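Local coordinates for glucose-6-phosphate 1-dehydrogenase (Kluyveromyces lactis, PDB 7E6I), which oxidises glucose 6-phosphate to 6-phosphogluconolactone with NADP+, the first and rate-limiting step of the oxidative pentose phosphate pathway, at residues D92-Y97 / K137-T142; K275-I280 / F321-E326. All blocks are in the same frame, centred on the assembly; numbering follows the deposited sequence.

Contact 1: D92-Y97 / K137-T142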
ATOM      1  N   ASP A  92     -23.971  15.939   1.613  1.00 58.88           N
ATOM      2  CA  ASP A  92     -23.983  17.331   1.189  1.00 60.50           C
ATOM      3  C   ASP A  92     -24.618  18.281   2.198  1.00 63.36           C
ATOM      4  O   ASP A  92     -24.534  19.500   2.008  1.00 63.19           O
ATOM      5  CB  ASP A  92     -24.762  17.428  -0.129  1.00 63.99           C
ATOM      6  CG  ASP A  92     -24.133  18.370  -1.111  1.00 76.66           C
ATOM      7  OD1 ASP A  92     -23.549  17.890  -2.104  1.00 83.06           O
ATOM      8  OD2 ASP A  92     -24.237  19.597  -0.899  1.00 83.16           O
ATOM      9  N   SER A  93     -25.271  17.767   3.240  1.00 59.97           N
ATOM     10  CA  SER A  93     -26.184  18.584   4.025  1.00 61.45           C
ATOM     11  C   SER A  93     -26.163  18.154   5.483  1.00 59.68           C
ATOM     12  O   SER A  93     -26.001  16.973   5.798  1.00 57.15           O
ATOM     13  CB  SER A  93     -27.612  18.496   3.471  1.00 64.41           C
ATOM     14  OG  SER A  93     -28.347  19.675   3.757  1.00 72.44           O
ATOM     15  N   ASP A  94     -26.404  19.129   6.365  1.00 61.43           N
ATOM     16  CA  ASP A  94     -26.170  18.951   7.793  1.00 59.34           C
ATOM     17  C   ASP A  94     -27.194  18.056   8.480  1.00 60.48           C
ATOM     18  O   ASP A  94     -26.941  17.615   9.605  1.00 60.28           O
ATOM     19  CB  ASP A  94     -26.161  20.307   8.504  1.00 59.35           C
ATOM     20  CG  ASP A  94     -25.289  21.341   7.806  1.00 64.00           C
ATOM     21  OD1 ASP A  94     -24.150  21.018   7.392  1.00 64.51           O
ATOM     22  OD2 ASP A  94     -25.742  22.496   7.691  1.00 66.05           O
ATOM     23  N   GLU A  95     -28.349  17.790   7.863  1.00 61.74           N
ATOM     24  CA  GLU A  95     -29.389  17.057   8.586  1.00 62.18           C
ATOM     25  C   GLU A  95     -28.961  15.629   8.870  1.00 59.21           C
ATOM     26  O   GLU A  95     -29.286  15.081   9.930  1.00 61.11           O
ATOM     27  CB  GLU A  95     -30.717  17.068   7.820  1.00 64.60           C
ATOM     28  CG  GLU A  95     -30.661  16.527   6.405  1.00 63.37           C
ATOM     29  CD  GLU A  95     -30.413  17.628   5.397  1.00 71.56           C
ATOM     30  OE1 GLU A  95     -30.392  17.333   4.174  1.00 71.70           O
ATOM     31  OE2 GLU A  95     -30.239  18.792   5.839  1.00 71.88           O
ATOM     32  N   GLY A  96     -28.241  15.007   7.938  1.00 58.26           N
ATOM     33  CA  GLY A  96     -27.751  13.664   8.187  1.00 56.99           C
ATOM     34  C   GLY A  96     -26.780  13.615   9.348  1.00 55.55           C
ATOM     35  O   GLY A  96     -26.861  12.726  10.201  1.00 55.28           O
ATOM     36  N   TYR A  97     -25.867  14.588   9.412  1.00 54.34           N
ATOM     37  CA  TYR A  97     -24.846  14.589  10.457  1.00 56.61           C
ATOM     38  C   TYR A  97     -25.451  14.897  11.820  1.00 54.97           C
ATOM     39  O   TYR A  97     -25.050  14.305  12.829  1.00 53.62           O
ATOM     40  CB  TYR A  97     -23.738  15.578  10.094  1.00 52.47           C
ATOM     41  CG  TYR A  97     -23.069  15.184   8.796  1.00 54.10           C
ATOM     42  CD1 TYR A  97     -23.649  15.498   7.571  1.00 52.11           C
ATOM     43  CD2 TYR A  97     -21.883  14.462   8.793  1.00 50.83           C
ATOM     44  CE1 TYR A  97     -23.063  15.122   6.380  1.00 50.95           C
ATOM     45  CE2 TYR A  97     -21.279  14.083   7.601  1.00 52.80           C
ATOM     46  CZ  TYR A  97     -21.875  14.417   6.397  1.00 51.83           C
ATOM     47  OH  TYR A  97     -21.280  14.044   5.209  1.00 48.88           O
ATOM     48  N   LYS A 137     -16.661  18.218  10.739  1.00 47.73           N
ATOM     49  CA  LYS A 137     -16.062  19.292  11.520  1.00 48.48           C
ATOM     50  C   LYS A 137     -17.092  20.349  11.917  1.00 48.79           C
ATOM     51  O   LYS A 137     -17.011  20.900  13.017  1.00 50.84           O
ATOM     52  CB  LYS A 137     -14.907  19.910  10.730  1.00 43.42           C
ATOM     53  CG  LYS A 137     -14.066  20.904  11.495  1.00 44.27           C
ATOM     54  CD  LYS A 137     -13.406  20.306  12.744  1.00 44.53           C
ATOM     55  CE  LYS A 137     -12.380  21.285  13.324  1.00 41.63           C
ATOM     56  NZ  LYS A 137     -11.610  20.706  14.464  1.00 51.50           N
ATOM     57  N   GLU A 138     -18.062  20.646  11.046  1.00 50.33           N
ATOM     58  CA  GLU A 138     -19.086  21.636  11.376  1.00 53.09           C
ATOM     59  C   GLU A 138     -20.118  21.102  12.364  1.00 52.34           C
ATOM     60  O   GLU A 138     -20.645  21.874  13.171  1.00 50.65           O
ATOM     61  CB  GLU A 138     -19.815  22.122  10.110  1.00 57.60           C
ATOM     62  CG  GLU A 138     -18.917  22.629   8.951  1.00 60.99           C
ATOM     63  CD  GLU A 138     -19.581  22.524   7.549  1.00 69.84           C
ATOM     64  OE1 GLU A 138     -19.491  23.488   6.748  1.00 73.04           O
ATOM     65  OE2 GLU A 138     -20.190  21.473   7.236  1.00 68.56           O
ATOM     66  N   ASN A 139     -20.418  19.801  12.324  1.00 52.68           N
ATOM     67  CA  ASN A 139     -21.567  19.254  13.036  1.00 50.04           C
ATOM     68  C   ASN A 139     -21.229  18.210  14.088  1.00 50.55           C
ATOM     69  O   ASN A 139     -21.920  18.150  15.104  1.00 52.86           O
ATOM     70  CB  ASN A 139     -22.558  18.629  12.041  1.00 48.98           C
ATOM     71  CG  ASN A 139     -23.130  19.646  11.068  1.00 55.88           C
ATOM     72  OD1 ASN A 139     -24.120  20.316  11.359  1.00 58.86           O
ATOM     73  ND2 ASN A 139     -22.503  19.771   9.905  1.00 57.55           N
ATOM     74  N   LEU A 140     -20.199  17.392  13.886  1.00 50.15           N
ATOM     75  CA  LEU A 140     -19.971  16.204  14.707  1.00 50.58           C
ATOM     76  C   LEU A 140     -18.543  16.165  15.237  1.00 50.81           C
ATOM     77  O   LEU A 140     -17.850  15.153  15.136  1.00 53.72           O
ATOM     78  CB  LEU A 140     -20.263  14.951  13.894  1.00 49.22           C
ATOM     79  CG  LEU A 140     -20.938  13.742  14.533  1.00 51.62           C
ATOM     80  CD1 LEU A 140     -21.245  12.731  13.439  1.00 50.37           C
ATOM     81  CD2 LEU A 140     -20.101  13.114  15.636  1.00 52.96           C
ATOM     82  N   TYR A 141     -18.079  17.264  15.823  1.00 49.96           N
ATOM     83  CA  TYR A 141     -16.736  17.350  16.387  1.00 49.72           C
ATOM     84  C   TYR A 141     -16.840  17.799  17.840  1.00 52.60           C
ATOM     85  O   TYR A 141     -17.408  18.861  18.120  1.00 54.55           O
ATOM     86  CB  TYR A 141     -15.882  18.326  15.571  1.00 48.45           C
ATOM     87  CG  TYR A 141     -14.417  18.335  15.934  1.00 48.48           C
ATOM     88  CD1 TYR A 141     -13.935  19.174  16.934  1.00 50.06           C
ATOM     89  CD2 TYR A 141     -13.517  17.502  15.275  1.00 47.01           C
ATOM     90  CE1 TYR A 141     -12.602  19.183  17.268  1.00 50.42           C
ATOM     91  CE2 TYR A 141     -12.174  17.506  15.599  1.00 48.08           C
ATOM     92  CZ  TYR A 141     -11.726  18.346  16.592  1.00 49.83           C
ATOM     93  OH  TYR A 141     -10.398  18.344  16.912  1.00 51.30           O
ATOM     94  N   THR A 142     -16.298  17.008  18.766  1.00 51.59           N
ATOM     95  CA  THR A 142     -16.291  17.377  20.181  1.00 53.84           C
ATOM     96  C   THR A 142     -14.866  17.663  20.641  1.00 54.66           C
ATOM     97  O   THR A 142     -13.997  16.790  20.561  1.00 53.77           O
ATOM     98  CB  THR A 142     -16.929  16.292  21.055  1.00 53.26           C
ATOM     99  OG1 THR A 142     -16.708  16.607  22.437  1.00 58.92           O
ATOM    100  CG2 THR A 142     -16.357  14.922  20.752  1.00 54.08           C
TER
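Asp94 and Tyr97, in the first turn of helix 94-110, meet Asn139 and Leu140 at the C-terminal end of helix 126-139, joining two helices of the Rossmann-type NADP-binding domain. The polar part is one side-chain hydrogen bond: Asn139 ND2 donates to Asp94 OD1 over 3.3 Å, with an N-H...O angle of 152°. ND2 meets the oxygen from above the carboxylate plane, 52° out of it, while Asn139 OD1 lies 3.5 Å from Asp94 CB, so the amide runs across the aspartate. ND2 also bonds Lys135 O, one turn back in its own helix.

The charged part sets Asp94 OD1 4.0 Å from Glu138 OE2, the two carboxylates nearly perpendicular. Lys135 NZ forms a salt bridge with each of these oxygens and probably offsets their repulsion.

The van der Waals contacts involve Tyr97 and Leu140. Tyr97 has CG beside its backbone N (chi1 -61°), which carries the ring away from 137-142; the ring touches Val132 and its OH hydrogen-bonds Tyr91 O. What meets Asn139 is the methylene, CB to CB at 3.8 Å. Leu140, the first residue to leave helical geometry, presses against Phe120 of strand 117-122, and its CD1 comes within 4.2 Å of the carbonyl oxygen of Tyr97.

Contact 2: K275-I280 / F321-E326; sequences KAFSPI and FKIANE
A single antiparallel beta bridge, Phe277 with Ile323, ties the chain leaving helix 263-276 to the end of strand 316-321 and the loop that follows it, in the C-terminal domain built round a large mixed sheet. The CA atoms of the bridged pair stand 4.2 Å apart. Two backbone bonds flank this pair in the antiparallel sense: Ala324 N donates to Ala276 O at 2.8 Å, and Ser278 N to Lys322 O at 2.7 Å. Beyond them water 1 extends the link, donating to Ser278 O and accepting from Lys322 N.

Side chains pack around the Phe277 ring. Ile323 CG1 sits over the centre of one face, a CH-pi contact 3.8 Å from the centroid and 9° off the ring normal. With CG1 beside the backbone N (chi1 -55°), the rest of this isoleucine divides: CD1 runs on toward Phe277 CE1 and CZ, while CG2 packs on Ala276 CB. Phe321 CD1 lies at the edge of the Phe277 ring, near the plane of that ring and 3.8 Å from Phe277 CD2, the two rings meeting obliquely. Leu442 of helix 433-451 touches Phe277, Ile280 and Phe321, and Leu250 of helix 236-254 also meets Phe277; Phe321 and Ile323 touch Ile333 of strand 333-338, which places the cluster between sheet and helices. An alanine at Phe277 would leave Ile323 CG1 without its aromatic face and is likely to open a gap beside Phe321 and Leu442.

Ile280 and Phe321 lie side by side and point the same way, with Ile280 CD1 3.8 Å from Phe321 CE1.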
ATOM      1  N   LYS A 275      13.260  13.239   0.458  1.00 27.93           N
ATOM      2  CA  LYS A 275      13.869  14.496   0.044  1.00 30.14           C
ATOM      3  C   LYS A 275      15.259  14.315  -0.555  1.00 31.83           C
ATOM      4  O   LYS A 275      15.750  15.229  -1.228  1.00 35.16           O
ATOM      5  CB  LYS A 275      13.944  15.453   1.230  1.00 31.46           C
ATOM      6  CG  LYS A 275      12.581  15.853   1.769  1.00 32.58           C
ATOM      7  CD  LYS A 275      12.698  17.011   2.733  1.00 32.93           C
ATOM      8  CE  LYS A 275      11.389  17.271   3.416  1.00 38.73           C
ATOM      9  NZ  LYS A 275      11.398  18.562   4.157  1.00 48.49           N
ATOM     10  N   ALA A 276      15.917  13.183  -0.314  1.00 26.64           N
ATOM     11  CA  ALA A 276      17.244  12.964  -0.868  1.00 26.92           C
ATOM     12  C   ALA A 276      17.215  12.347  -2.256  1.00 28.76           C
ATOM     13  O   ALA A 276      18.270  12.245  -2.895  1.00 32.73           O
ATOM     14  CB  ALA A 276      18.068  12.067   0.062  1.00 25.93           C
ATOM     15  N   PHE A 277      16.050  11.924  -2.732  1.00 27.85           N
ATOM     16  CA  PHE A 277      15.941  11.397  -4.082  1.00 28.44           C
ATOM     17  C   PHE A 277      16.339  12.472  -5.086  1.00 31.85           C
ATOM     18  O   PHE A 277      15.870  13.611  -5.007  1.00 33.76           O
ATOM     19  CB  PHE A 277      14.503  10.947  -4.354  1.00 26.62           C
ATOM     20  CG  PHE A 277      14.202   9.543  -3.926  1.00 26.53           C
ATOM     21  CD1 PHE A 277      14.190   9.198  -2.578  1.00 25.21           C
ATOM     22  CD2 PHE A 277      13.891   8.571  -4.867  1.00 27.44           C
ATOM     23  CE1 PHE A 277      13.892   7.922  -2.188  1.00 22.15           C
ATOM     24  CE2 PHE A 277      13.599   7.280  -4.479  1.00 22.13           C
ATOM     25  CZ  PHE A 277      13.596   6.957  -3.142  1.00 21.88           C
ATOM     26  N   SER A 278      17.189  12.117  -6.039  1.00 30.05           N
ATOM     27  CA  SER A 278      17.432  13.029  -7.138  1.00 30.91           C
ATOM     28  C   SER A 278      16.182  13.090  -8.009  1.00 33.34           C
ATOM     29  O   SER A 278      15.340  12.195  -7.939  1.00 32.20           O
ATOM     30  CB  SER A 278      18.627  12.556  -7.953  1.00 27.75           C
ATOM     31  OG  SER A 278      19.828  12.777  -7.213  1.00 34.18           O
ATOM     32  N   PRO A 279      16.021  14.133  -8.824  1.00 32.67           N
ATOM     33  CA  PRO A 279      14.900  14.140  -9.773  1.00 32.53           C
ATOM     34  C   PRO A 279      15.016  12.977 -10.746  1.00 32.84           C
ATOM     35  O   PRO A 279      16.116  12.588 -11.147  1.00 30.77           O
ATOM     36  CB  PRO A 279      15.044  15.483 -10.497  1.00 31.57           C
ATOM     37  CG  PRO A 279      15.897  16.328  -9.615  1.00 27.91           C
ATOM     38  CD  PRO A 279      16.808  15.377  -8.892  1.00 32.77           C
ATOM     39  N   ILE A 280      13.864  12.422 -11.127  1.00 28.95           N
ATOM     40  CA  ILE A 280      13.858  11.328 -12.086  1.00 29.39           C
ATOM     41  C   ILE A 280      14.397  11.814 -13.421  1.00 35.10           C
ATOM     42  O   ILE A 280      13.956  12.840 -13.962  1.00 33.32           O
ATOM     43  CB  ILE A 280      12.438  10.766 -12.231  1.00 32.20           C
ATOM     44  CG1 ILE A 280      11.911  10.308 -10.867  1.00 27.79           C
ATOM     45  CG2 ILE A 280      12.399   9.664 -13.286  1.00 27.16           C
ATOM     46  CD1 ILE A 280      10.447  10.045 -10.841  1.00 26.30           C
ATOM     47  N   PHE A 321      16.125   5.248 -10.288  1.00 24.36           N
ATOM     48  CA  PHE A 321      16.138   6.241  -9.228  1.00 24.26           C
ATOM     49  C   PHE A 321      17.540   6.354  -8.661  1.00 27.65           C
ATOM     50  O   PHE A 321      18.322   5.398  -8.696  1.00 26.17           O
ATOM     51  CB  PHE A 321      15.177   5.871  -8.097  1.00 23.47           C
ATOM     52  CG  PHE A 321      13.733   5.980  -8.471  1.00 23.88           C
ATOM     53  CD1 PHE A 321      13.043   7.161  -8.260  1.00 22.53           C
ATOM     54  CD2 PHE A 321      13.063   4.898  -9.023  1.00 23.77           C
ATOM     55  CE1 PHE A 321      11.707   7.265  -8.596  1.00 22.26           C
ATOM     56  CE2 PHE A 321      11.730   4.994  -9.368  1.00 25.94           C
ATOM     57  CZ  PHE A 321      11.047   6.190  -9.145  1.00 24.82           C
ATOM     58  N   LYS A 322      17.843   7.528  -8.122  1.00 25.25           N
ATOM     59  CA  LYS A 322      19.100   7.756  -7.430  1.00 28.43           C
ATOM     60  C   LYS A 322      18.803   8.549  -6.171  1.00 28.78           C
ATOM     61  O   LYS A 322      18.014   9.501  -6.195  1.00 27.14           O
ATOM     62  CB  LYS A 322      20.100   8.519  -8.294  1.00 25.45           C
ATOM     63  CG  LYS A 322      20.677   7.707  -9.461  1.00 31.60           C
ATOM     64  CD  LYS A 322      21.779   6.706  -8.989  1.00 34.28           C
ATOM     65  CE  LYS A 322      22.391   5.908 -10.174  1.00 35.02           C
ATOM     66  NZ  LYS A 322      23.826   6.278 -10.441  1.00 38.65           N
ATOM     67  N   ILE A 323      19.436   8.158  -5.077  1.00 24.94           N
ATOM     68  CA  ILE A 323      19.283   8.847  -3.808  1.00 26.06           C
ATOM     69  C   ILE A 323      20.625   9.467  -3.457  1.00 27.95           C
ATOM     70  O   ILE A 323      21.635   8.761  -3.347  1.00 27.43           O
ATOM     71  CB  ILE A 323      18.805   7.901  -2.711  1.00 24.28           C
ATOM     72  CG1 ILE A 323      17.512   7.214  -3.140  1.00 23.55           C
ATOM     73  CG2 ILE A 323      18.690   8.660  -1.401  1.00 23.73           C
ATOM     74  CD1 ILE A 323      16.969   6.270  -2.089  1.00 18.82           C
ATOM     75  N   ALA A 324      20.637  10.784  -3.280  1.00 26.82           N
ATOM     76  CA  ALA A 324      21.887  11.509  -3.085  1.00 29.09           C
ATOM     77  C   ALA A 324      22.141  11.717  -1.591  1.00 28.19           C
ATOM     78  O   ALA A 324      21.964  12.799  -1.041  1.00 29.57           O
ATOM     79  CB  ALA A 324      21.843  12.834  -3.837  1.00 25.79           C
ATOM     80  N   ASN A 325      22.545  10.645  -0.919  1.00 25.70           N
ATOM     81  CA  ASN A 325      23.027  10.794   0.442  1.00 25.79           C
ATOM     82  C   ASN A 325      24.169   9.821   0.659  1.00 27.06           C
ATOM     83  O   ASN A 325      24.572   9.089  -0.251  1.00 26.68           O
ATOM     84  CB  ASN A 325      21.909  10.636   1.490  1.00 27.30           C
ATOM     85  CG  ASN A 325      21.329   9.232   1.574  1.00 24.40           C
ATOM     86  OD1 ASN A 325      21.916   8.247   1.101  1.00 21.86           O
ATOM     87  ND2 ASN A 325      20.148   9.135   2.206  1.00 22.53           N
ATOM     88  N   GLU A 326      24.683   9.812   1.890  1.00 27.38           N
ATOM     89  CA  GLU A 326      25.902   9.072   2.177  1.00 31.52           C
ATOM     90  C   GLU A 326      25.706   7.563   2.033  1.00 31.24           C
ATOM     91  O   GLU A 326      26.620   6.857   1.575  1.00 30.15           O
ATOM     92  CB  GLU A 326      26.392   9.415   3.576  1.00 34.91           C
ATOM     93  CG  GLU A 326      27.675   8.713   3.916  1.00 45.01           C
ATOM     94  CD  GLU A 326      28.454   9.444   4.976  1.00 57.96           C
ATOM     95  OE1 GLU A 326      28.075   9.340   6.169  1.00 56.00           O
ATOM     96  OE2 GLU A 326      29.442  10.120   4.607  1.00 71.49           O
TER
HETATM   97  O   HOH W   1      15.777   9.722  -8.875  1.00 29.82           O

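Contact 1 closes along the chain before contact 2 opens, so the two are in series, and they do not touch: their centres are about 44 Å apart and their nearest atoms about 25 Å. They share no helix, strand or sheet. Contact 1 joins helices 94-110 and 126-139 beside the parallel sheet of the NADP-binding domain; contact 2 ties the end of helix 263-276 to the end of strand 316-321 and the loop that follows it, at the mixed sheet of the C-terminal domain. On this geometry each is a local tie within its own domain, and neither bridges the two. The glucose 6-phosphate pocket, by contrast, draws residues from both domains, including Lys153 and His245.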